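Local coordinates for packaging protein UL32 (PDB 6XF9), which forms a pentameric ring required for herpesviral packaging, binds zinc, and is thought to direct new capsids to the nuclear compartments where viral DNA is cleaved and packaged, at residues L78-H87 with F131-T139; S91-L99 with L122-F132. All blocks are in the same frame, centred on the assembly; numbering follows the deposited sequence.

Interactions 1 and 2 share helix 124-133, in the interior of this largely helical chain, their centres 10 Å apart. Along the chain helix 71-83 comes first, helix 89-106 follows directly, and helix 124-133 then returns to pack against both; interaction 2 is therefore nested within the loop that interaction 1 closes. Phe131 and Phe132 serve in both contacts, and a probable hydrogen bond between Pro86 O and Ser91 OG (2.7 Å) also joins the two. The same zinc ion is held by Cys136 of interaction 1 and His130 of interaction 2, with Cys52 and Cys55, so that both contacts tie this site of three cysteines and one histidine to the helical core.

Interaction 1 of 2, residues L78-H87 with F131-T139; sequences LCFFCLYAPH and FFVQKCFKT. With ZN (zinc ion), chain O.
The carbonyl oxygen of Phe132 accepts a hydrogen bond from Lys135 NZ over 2.7 Å, nearly in line with the carbonyl bond (160°). In one of its two conformers His87 NE2 lies 3.3 Å from Phe132 O, an approach to be read with caution. The Phe132 ring packs against the residues that follow helix 71-83, with Ala85 CB at its edge and Pro86 O 3.5 Å from CE1. Cys82 SG lies beside two rings, 3.8 Å from Phe131 CD1 and 3.9 Å from Phe132 CZ, an oblique sulfur-aromatic contact with each. Leu78 CD2 meets CZ of the Phe131 ring, the two side chains crossing at about a right angle. Phe137 has its CG between the backbone N and the carbonyl carbon (chi1 56°), and the ring lies against helix 71-83: Cys79 CB sits over one face in a CH-pi contact, 3.9 Å from the centroid, and Leu83 CB borders the edge. The neighbouring Cys136 binds zinc through SG at 2.3 Å, with Cys52, Cys55 and His130 completing the site. Buried sulfur and aromatic groups thus pack the turn carrying this ligand against helix 71-83, while the Lys135 ammonium would be expected to polarise the Phe132 carbonyl.

Interaction 2 of 2, residues S91-L99 with L122-F132; sequences STMAAAADL and LMGIDLQLHFF. With ZN (zinc ion), chain O.
The Phe131 ring has CD2 of His130 over the centre of one face, 3.4 Å above its plane, and meets Ala95 CB obliquely at CD2. Phe131 CD2 in turn lies in the plane of the His130 imidazole, at its edge. The Phe132 ring takes Ala95 CB near its plane at the edge, and Ser91 CB comes obliquely to CZ at 3.4 Å. Beyond the rings, the axes of segments 91-99 and 124-132 cross at 93° and approach to 9.7 Å. Ala96 presents only a methyl group there, and Leu127 CD1 comes within 3.6 Å of its CB. The other Leu127 branch, CD2, meets CD2 of Leu99, which also touches Leu122 CD1 at 4.0 Å. Thr92 turns CG2 anti to its own backbone nitrogen and onto Leu127 CB, whereas OG1, 3.5 Å from Gln128 CG, is hydrogen-bonded to Met280 O and Cys88 O. His130 binds zinc through ND1 at 2.0 Å, and its NE2 is hydrogen-bonded to the Tyr75 hydroxyl, which together fix the rotation of the imidazole. No hydrogen bond spans the two segments, so their union rests on apolar packing, with Phe131 as the layer between the zinc-bound histidine and helix 89-106.

Interaction 1 of 2, residues L78-H87 with F131-T139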
# COMPACT_ATOMS: atom_id res chain seq x y z
N LEU D 78 -18.80 -43.70 -21.46
CA LEU D 78 -19.47 -42.52 -20.93
C LEU D 78 -18.44 -41.48 -20.50
O LEU D 78 -18.54 -40.30 -20.87
CB LEU D 78 -20.34 -42.91 -19.74
CG LEU D 78 -21.01 -41.73 -19.07
CD1 LEU D 78 -21.76 -40.90 -20.08
CD2 LEU D 78 -21.88 -42.20 -17.93
N CYS D 79 -17.43 -41.91 -19.74
CA CYS D 79 -16.38 -40.99 -19.33
C CYS D 79 -15.70 -40.34 -20.54
O CYS D 79 -15.54 -39.11 -20.59
CB CYS D 79 -15.37 -41.72 -18.45
SG CYS D 79 -16.10 -42.20 -16.88
N PHE D 80 -15.33 -41.12 -21.55
CA PHE D 80 -14.67 -40.52 -22.71
C PHE D 80 -15.54 -39.45 -23.35
O PHE D 80 -15.05 -38.41 -23.78
CB PHE D 80 -14.32 -41.61 -23.73
CG PHE D 80 -13.53 -41.12 -24.90
CD1 PHE D 80 -12.16 -40.98 -24.82
CD2 PHE D 80 -14.14 -40.84 -26.09
CE1 PHE D 80 -11.42 -40.54 -25.90
CE2 PHE D 80 -13.41 -40.40 -27.19
CZ PHE D 80 -12.05 -40.25 -27.10
N PHE D 81 -16.85 -39.70 -23.44
CA PHE D 81 -17.75 -38.73 -24.06
C PHE D 81 -17.81 -37.45 -23.25
O PHE D 81 -17.77 -36.35 -23.80
CB PHE D 81 -19.15 -39.34 -24.20
CG PHE D 81 -19.37 -40.06 -25.51
CD1 PHE D 81 -18.52 -41.08 -25.91
CD2 PHE D 81 -20.46 -39.75 -26.30
CE1 PHE D 81 -18.71 -41.74 -27.10
CE2 PHE D 81 -20.66 -40.42 -27.50
CZ PHE D 81 -19.78 -41.42 -27.89
N CYS D 82 -17.91 -37.58 -21.93
CA CYS D 82 -17.96 -36.40 -21.07
C CYS D 82 -16.71 -35.55 -21.23
O CYS D 82 -16.79 -34.33 -21.34
CB CYS D 82 -18.13 -36.84 -19.62
SG CYS D 82 -19.73 -37.57 -19.26
N LEU D 83 -15.55 -36.21 -21.27
CA LEU D 83 -14.28 -35.53 -21.47
C LEU D 83 -14.28 -34.67 -22.72
O LEU D 83 -13.59 -33.65 -22.78
CB LEU D 83 -13.18 -36.58 -21.53
CG LEU D 83 -11.73 -36.13 -21.57
CD1 LEU D 83 -11.50 -35.25 -20.37
CD2 LEU D 83 -10.81 -37.35 -21.55
N TYR D 84 -15.05 -35.07 -23.73
CA TYR D 84 -15.13 -34.36 -25.00
C TYR D 84 -16.48 -33.68 -25.19
O TYR D 84 -16.91 -33.42 -26.30
CB TYR D 84 -14.82 -35.31 -26.16
CG TYR D 84 -13.36 -35.62 -26.22
CD1 TYR D 84 -12.83 -36.62 -25.45
CD2 TYR D 84 -12.50 -34.87 -26.99
CE1 TYR D 84 -11.46 -36.88 -25.48
CE2 TYR D 84 -11.16 -35.13 -27.03
CZ TYR D 84 -10.65 -36.12 -26.26
OH TYR D 84 -9.31 -36.39 -26.28
N ALA D 85 -17.15 -33.38 -24.09
CA ALA D 85 -18.44 -32.71 -24.11
C ALA D 85 -18.37 -31.38 -23.36
O ALA D 85 -17.62 -31.26 -22.38
CB ALA D 85 -19.52 -33.60 -23.49
N PRO D 86 -19.12 -30.38 -23.80
CA PRO D 86 -19.14 -29.11 -23.07
C PRO D 86 -19.84 -29.25 -21.74
O PRO D 86 -20.46 -30.26 -21.43
CB PRO D 86 -19.93 -28.17 -23.99
CG PRO D 86 -20.76 -29.09 -24.84
CD PRO D 86 -19.93 -30.33 -25.03
N HIS D 87 -19.61 -28.27 -20.90
CA HIS D 87 -20.33 -28.10 -19.60
C HIS D 87 -21.77 -27.33 -19.73
O HIS D 87 -21.99 -26.11 -19.99
CB HIS D 87 -19.62 -27.07 -18.79
CG HIS D 87 -18.56 -27.56 -17.89
ND1 HIS D 87 -17.23 -27.56 -18.24
CD2 HIS D 87 -18.60 -27.93 -16.59
CE1 HIS D 87 -16.50 -27.98 -17.23
NE2 HIS D 87 -17.31 -28.22 -16.22
N PHE D 131 -18.62 -35.76 -13.37
CA PHE D 131 -18.29 -35.93 -14.77
C PHE D 131 -17.71 -34.70 -15.44
O PHE D 131 -17.07 -34.83 -16.49
CB PHE D 131 -19.53 -36.38 -15.55
CG PHE D 131 -19.94 -37.79 -15.28
CD1 PHE D 131 -19.19 -38.84 -15.75
CD2 PHE D 131 -21.07 -38.08 -14.53
CE1 PHE D 131 -19.55 -40.14 -15.49
CE2 PHE D 131 -21.43 -39.37 -14.27
CZ PHE D 131 -20.66 -40.41 -14.76
N PHE D 132 -17.92 -33.50 -14.89
CA PHE D 132 -17.53 -32.29 -15.62
C PHE D 132 -16.66 -31.31 -14.85
O PHE D 132 -15.61 -30.90 -15.35
CB PHE D 132 -18.78 -31.59 -16.13
CG PHE D 132 -19.54 -32.39 -17.12
CD1 PHE D 132 -19.19 -32.35 -18.46
CD2 PHE D 132 -20.58 -33.21 -16.73
CE1 PHE D 132 -19.88 -33.10 -19.41
CE2 PHE D 132 -21.27 -33.96 -17.66
CZ PHE D 132 -20.92 -33.90 -19.01
N VAL D 133 -17.04 -30.95 -13.64
CA VAL D 133 -16.23 -29.99 -12.90
C VAL D 133 -14.95 -30.67 -12.42
O VAL D 133 -13.84 -30.25 -12.79
CB VAL D 133 -17.01 -29.40 -11.71
CG1 VAL D 133 -16.15 -28.38 -10.98
CG2 VAL D 133 -18.31 -28.79 -12.17
N GLN D 134 -15.08 -31.75 -11.64
CA GLN D 134 -13.90 -32.36 -11.04
C GLN D 134 -13.29 -33.47 -11.88
O GLN D 134 -12.08 -33.73 -11.74
CB GLN D 134 -14.25 -32.93 -9.65
CG GLN D 134 -15.10 -32.04 -8.75
CD GLN D 134 -14.37 -30.81 -8.20
OE1 GLN D 134 -13.39 -30.33 -8.78
NE2 GLN D 134 -14.85 -30.30 -7.08
N LYS D 135 -14.07 -34.09 -12.77
CA LYS D 135 -13.58 -35.17 -13.65
C LYS D 135 -12.91 -36.34 -12.92
O LYS D 135 -11.74 -36.63 -13.16
CB LYS D 135 -12.63 -34.61 -14.71
CG LYS D 135 -13.26 -33.57 -15.63
CD LYS D 135 -12.27 -33.08 -16.67
CE LYS D 135 -12.90 -32.05 -17.59
NZ LYS D 135 -13.36 -30.85 -16.84
N CYS D 136 -13.65 -37.00 -12.02
CA CYS D 136 -13.06 -38.03 -11.17
C CYS D 136 -12.45 -39.16 -11.98
O CYS D 136 -11.59 -39.88 -11.45
CB CYS D 136 -14.09 -38.63 -10.22
SG CYS D 136 -14.94 -37.43 -9.19
N PHE D 137 -12.83 -39.32 -13.25
CA PHE D 137 -12.44 -40.46 -14.07
C PHE D 137 -11.10 -40.31 -14.76
O PHE D 137 -10.56 -41.31 -15.25
CB PHE D 137 -13.49 -40.73 -15.15
CG PHE D 137 -13.79 -39.55 -16.02
CD1 PHE D 137 -12.93 -39.20 -17.06
CD2 PHE D 137 -14.92 -38.78 -15.79
CE1 PHE D 137 -13.19 -38.10 -17.87
CE2 PHE D 137 -15.20 -37.67 -16.59
CZ PHE D 137 -14.33 -37.34 -17.63
N LYS D 138 -10.55 -39.09 -14.85
CA LYS D 138 -9.27 -38.88 -15.50
C LYS D 138 -8.20 -39.69 -14.78
O LYS D 138 -8.24 -39.83 -13.55
CB LYS D 138 -8.90 -37.39 -15.49
CG LYS D 138 -9.53 -36.56 -16.60
CD LYS D 138 -9.21 -35.08 -16.41
CE LYS D 138 -7.76 -34.79 -16.81
NZ LYS D 138 -7.42 -33.34 -16.87
N THR D 139 -7.29 -40.29 -15.53
CA THR D 139 -6.18 -40.99 -14.89
C THR D 139 -5.12 -39.96 -14.53
O THR D 139 -4.57 -39.30 -15.42
CB THR D 139 -5.60 -42.08 -15.79
OG1 THR D 139 -4.92 -41.46 -16.86
CG2 THR D 139 -6.76 -42.91 -16.38
ZN ZN O . -16.65 -38.73 -8.39

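Interaction 2 of 2, residues S91-L99 with L122-F132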
# COMPACT_ATOMS: atom_id res chain seq x y z
N SER D 91 -25.40 -31.85 -21.43
CA SER D 91 -24.37 -32.83 -21.12
C SER D 91 -24.63 -33.50 -19.78
O SER D 91 -24.26 -34.67 -19.60
CB SER D 91 -22.98 -32.21 -21.12
OG SER D 91 -22.76 -31.45 -22.29
N THR D 92 -25.26 -32.79 -18.83
CA THR D 92 -25.63 -33.42 -17.57
C THR D 92 -26.80 -34.38 -17.74
O THR D 92 -26.79 -35.49 -17.19
CB THR D 92 -25.97 -32.34 -16.54
OG1 THR D 92 -24.85 -31.46 -16.42
CG2 THR D 92 -26.32 -32.96 -15.18
N MET D 93 -27.80 -33.97 -18.53
CA MET D 93 -28.93 -34.84 -18.86
C MET D 93 -28.45 -36.13 -19.52
O MET D 93 -28.83 -37.22 -19.11
CB MET D 93 -29.88 -34.07 -19.78
CG MET D 93 -31.22 -34.71 -20.11
SD MET D 93 -32.27 -35.10 -18.69
CE MET D 93 -33.83 -35.19 -19.55
N ALA D 94 -27.60 -36.01 -20.55
CA ALA D 94 -27.08 -37.17 -21.28
C ALA D 94 -26.27 -38.09 -20.38
O ALA D 94 -26.37 -39.31 -20.48
CB ALA D 94 -26.24 -36.72 -22.46
N ALA D 95 -25.40 -37.52 -19.54
CA ALA D 95 -24.68 -38.37 -18.59
C ALA D 95 -25.64 -39.02 -17.60
O ALA D 95 -25.39 -40.14 -17.15
CB ALA D 95 -23.62 -37.55 -17.86
N ALA D 96 -26.73 -38.34 -17.23
CA ALA D 96 -27.72 -38.97 -16.36
C ALA D 96 -28.35 -40.17 -17.05
O ALA D 96 -28.33 -41.29 -16.53
CB ALA D 96 -28.80 -37.98 -15.97
N ALA D 97 -28.87 -39.95 -18.27
CA ALA D 97 -29.52 -41.02 -19.02
C ALA D 97 -28.57 -42.19 -19.23
O ALA D 97 -28.92 -43.34 -18.94
CB ALA D 97 -30.02 -40.48 -20.36
N ASP D 98 -27.35 -41.92 -19.70
CA ASP D 98 -26.43 -43.00 -19.99
C ASP D 98 -25.96 -43.70 -18.72
O ASP D 98 -25.52 -44.85 -18.79
CB ASP D 98 -25.23 -42.50 -20.79
CG ASP D 98 -25.63 -41.75 -22.08
OD1 ASP D 98 -26.76 -41.93 -22.60
OD2 ASP D 98 -24.76 -41.00 -22.61
N LEU D 99 -26.02 -43.02 -17.57
CA LEU D 99 -25.72 -43.70 -16.31
C LEU D 99 -26.85 -44.63 -15.89
O LEU D 99 -26.60 -45.70 -15.33
CB LEU D 99 -25.41 -42.68 -15.21
CG LEU D 99 -24.90 -43.33 -13.92
CD1 LEU D 99 -23.54 -43.89 -14.16
CD2 LEU D 99 -24.87 -42.36 -12.77
N LEU D 122 -29.02 -39.38 -6.15
CA LEU D 122 -28.17 -38.49 -6.92
C LEU D 122 -28.85 -37.24 -7.42
O LEU D 122 -30.00 -37.26 -7.78
CB LEU D 122 -27.58 -39.19 -8.12
CG LEU D 122 -26.48 -40.21 -8.03
CD1 LEU D 122 -25.97 -40.48 -9.38
CD2 LEU D 122 -25.35 -39.79 -7.18
N MET D 123 -28.11 -36.15 -7.48
CA MET D 123 -28.64 -34.90 -7.98
C MET D 123 -27.78 -34.36 -9.10
O MET D 123 -26.62 -34.76 -9.28
CB MET D 123 -28.75 -33.88 -6.86
CG MET D 123 -29.66 -34.42 -5.82
SD MET D 123 -30.84 -33.19 -5.34
CE MET D 123 -31.69 -34.11 -4.08
N GLY D 124 -28.36 -33.39 -9.83
CA GLY D 124 -27.64 -32.75 -10.92
C GLY D 124 -26.26 -32.27 -10.51
O GLY D 124 -25.29 -32.43 -11.25
N ILE D 125 -26.16 -31.70 -9.31
CA ILE D 125 -24.85 -31.22 -8.89
C ILE D 125 -23.88 -32.38 -8.76
O ILE D 125 -22.68 -32.23 -9.04
CB ILE D 125 -24.98 -30.42 -7.57
CG1 ILE D 125 -23.72 -29.58 -7.35
CG2 ILE D 125 -25.23 -31.34 -6.38
CD1 ILE D 125 -23.36 -28.73 -8.54
N ASP D 126 -24.36 -33.58 -8.39
CA ASP D 126 -23.46 -34.72 -8.21
C ASP D 126 -22.92 -35.21 -9.55
O ASP D 126 -21.73 -35.57 -9.65
CB ASP D 126 -24.16 -35.86 -7.49
CG ASP D 126 -24.67 -35.45 -6.12
OD1 ASP D 126 -23.83 -35.03 -5.29
OD2 ASP D 126 -25.90 -35.58 -5.87
N LEU D 127 -23.78 -35.24 -10.58
CA LEU D 127 -23.35 -35.57 -11.94
C LEU D 127 -22.37 -34.53 -12.48
O LEU D 127 -21.37 -34.87 -13.12
CB LEU D 127 -24.56 -35.68 -12.85
CG LEU D 127 -25.55 -36.79 -12.47
CD1 LEU D 127 -26.82 -36.68 -13.29
CD2 LEU D 127 -24.93 -38.17 -12.62
N GLN D 128 -22.69 -33.24 -12.31
CA GLN D 128 -21.80 -32.16 -12.75
C GLN D 128 -20.43 -32.24 -12.09
O GLN D 128 -19.40 -32.08 -12.74
CB GLN D 128 -22.44 -30.82 -12.42
CG GLN D 128 -23.62 -30.46 -13.26
CD GLN D 128 -23.98 -29.01 -13.08
OE1 GLN D 128 -23.38 -28.13 -13.69
NE2 GLN D 128 -24.93 -28.74 -12.20
N LEU D 129 -20.41 -32.44 -10.77
CA LEU D 129 -19.13 -32.49 -10.05
C LEU D 129 -18.30 -33.69 -10.50
O LEU D 129 -17.08 -33.58 -10.67
CB LEU D 129 -19.38 -32.52 -8.54
CG LEU D 129 -19.73 -31.20 -7.84
CD1 LEU D 129 -20.15 -31.43 -6.39
CD2 LEU D 129 -18.52 -30.28 -7.87
N HIS D 130 -18.95 -34.85 -10.67
CA HIS D 130 -18.20 -36.07 -10.99
C HIS D 130 -17.73 -36.08 -12.44
O HIS D 130 -16.56 -36.36 -12.73
CB HIS D 130 -19.03 -37.31 -10.68
CG HIS D 130 -18.35 -38.59 -11.04
ND1 HIS D 130 -17.39 -39.17 -10.25
CD2 HIS D 130 -18.50 -39.40 -12.12
CE1 HIS D 130 -16.97 -40.29 -10.83
NE2 HIS D 130 -17.62 -40.44 -11.96
N PHE D 131 -18.62 -35.76 -13.37
CA PHE D 131 -18.29 -35.93 -14.77
C PHE D 131 -17.71 -34.70 -15.44
O PHE D 131 -17.07 -34.83 -16.49
CB PHE D 131 -19.53 -36.38 -15.55
CG PHE D 131 -19.94 -37.79 -15.28
CD1 PHE D 131 -19.19 -38.84 -15.75
CD2 PHE D 131 -21.07 -38.08 -14.53
CE1 PHE D 131 -19.55 -40.14 -15.49
CE2 PHE D 131 -21.43 -39.37 -14.27
CZ PHE D 131 -20.66 -40.41 -14.76
N PHE D 132 -17.92 -33.50 -14.89
CA PHE D 132 -17.53 -32.29 -15.62
C PHE D 132 -16.66 -31.31 -14.85
O PHE D 132 -15.61 -30.90 -15.35
CB PHE D 132 -18.78 -31.59 -16.13
CG PHE D 132 -19.54 -32.39 -17.12
CD1 PHE D 132 -19.19 -32.35 -18.46
CD2 PHE D 132 -20.58 -33.21 -16.73
CE1 PHE D 132 -19.88 -33.10 -19.41
CE2 PHE D 132 -21.27 -33.96 -17.66
CZ PHE D 132 -20.92 -33.90 -19.01
ZN ZN O . -16.65 -38.73 -8.39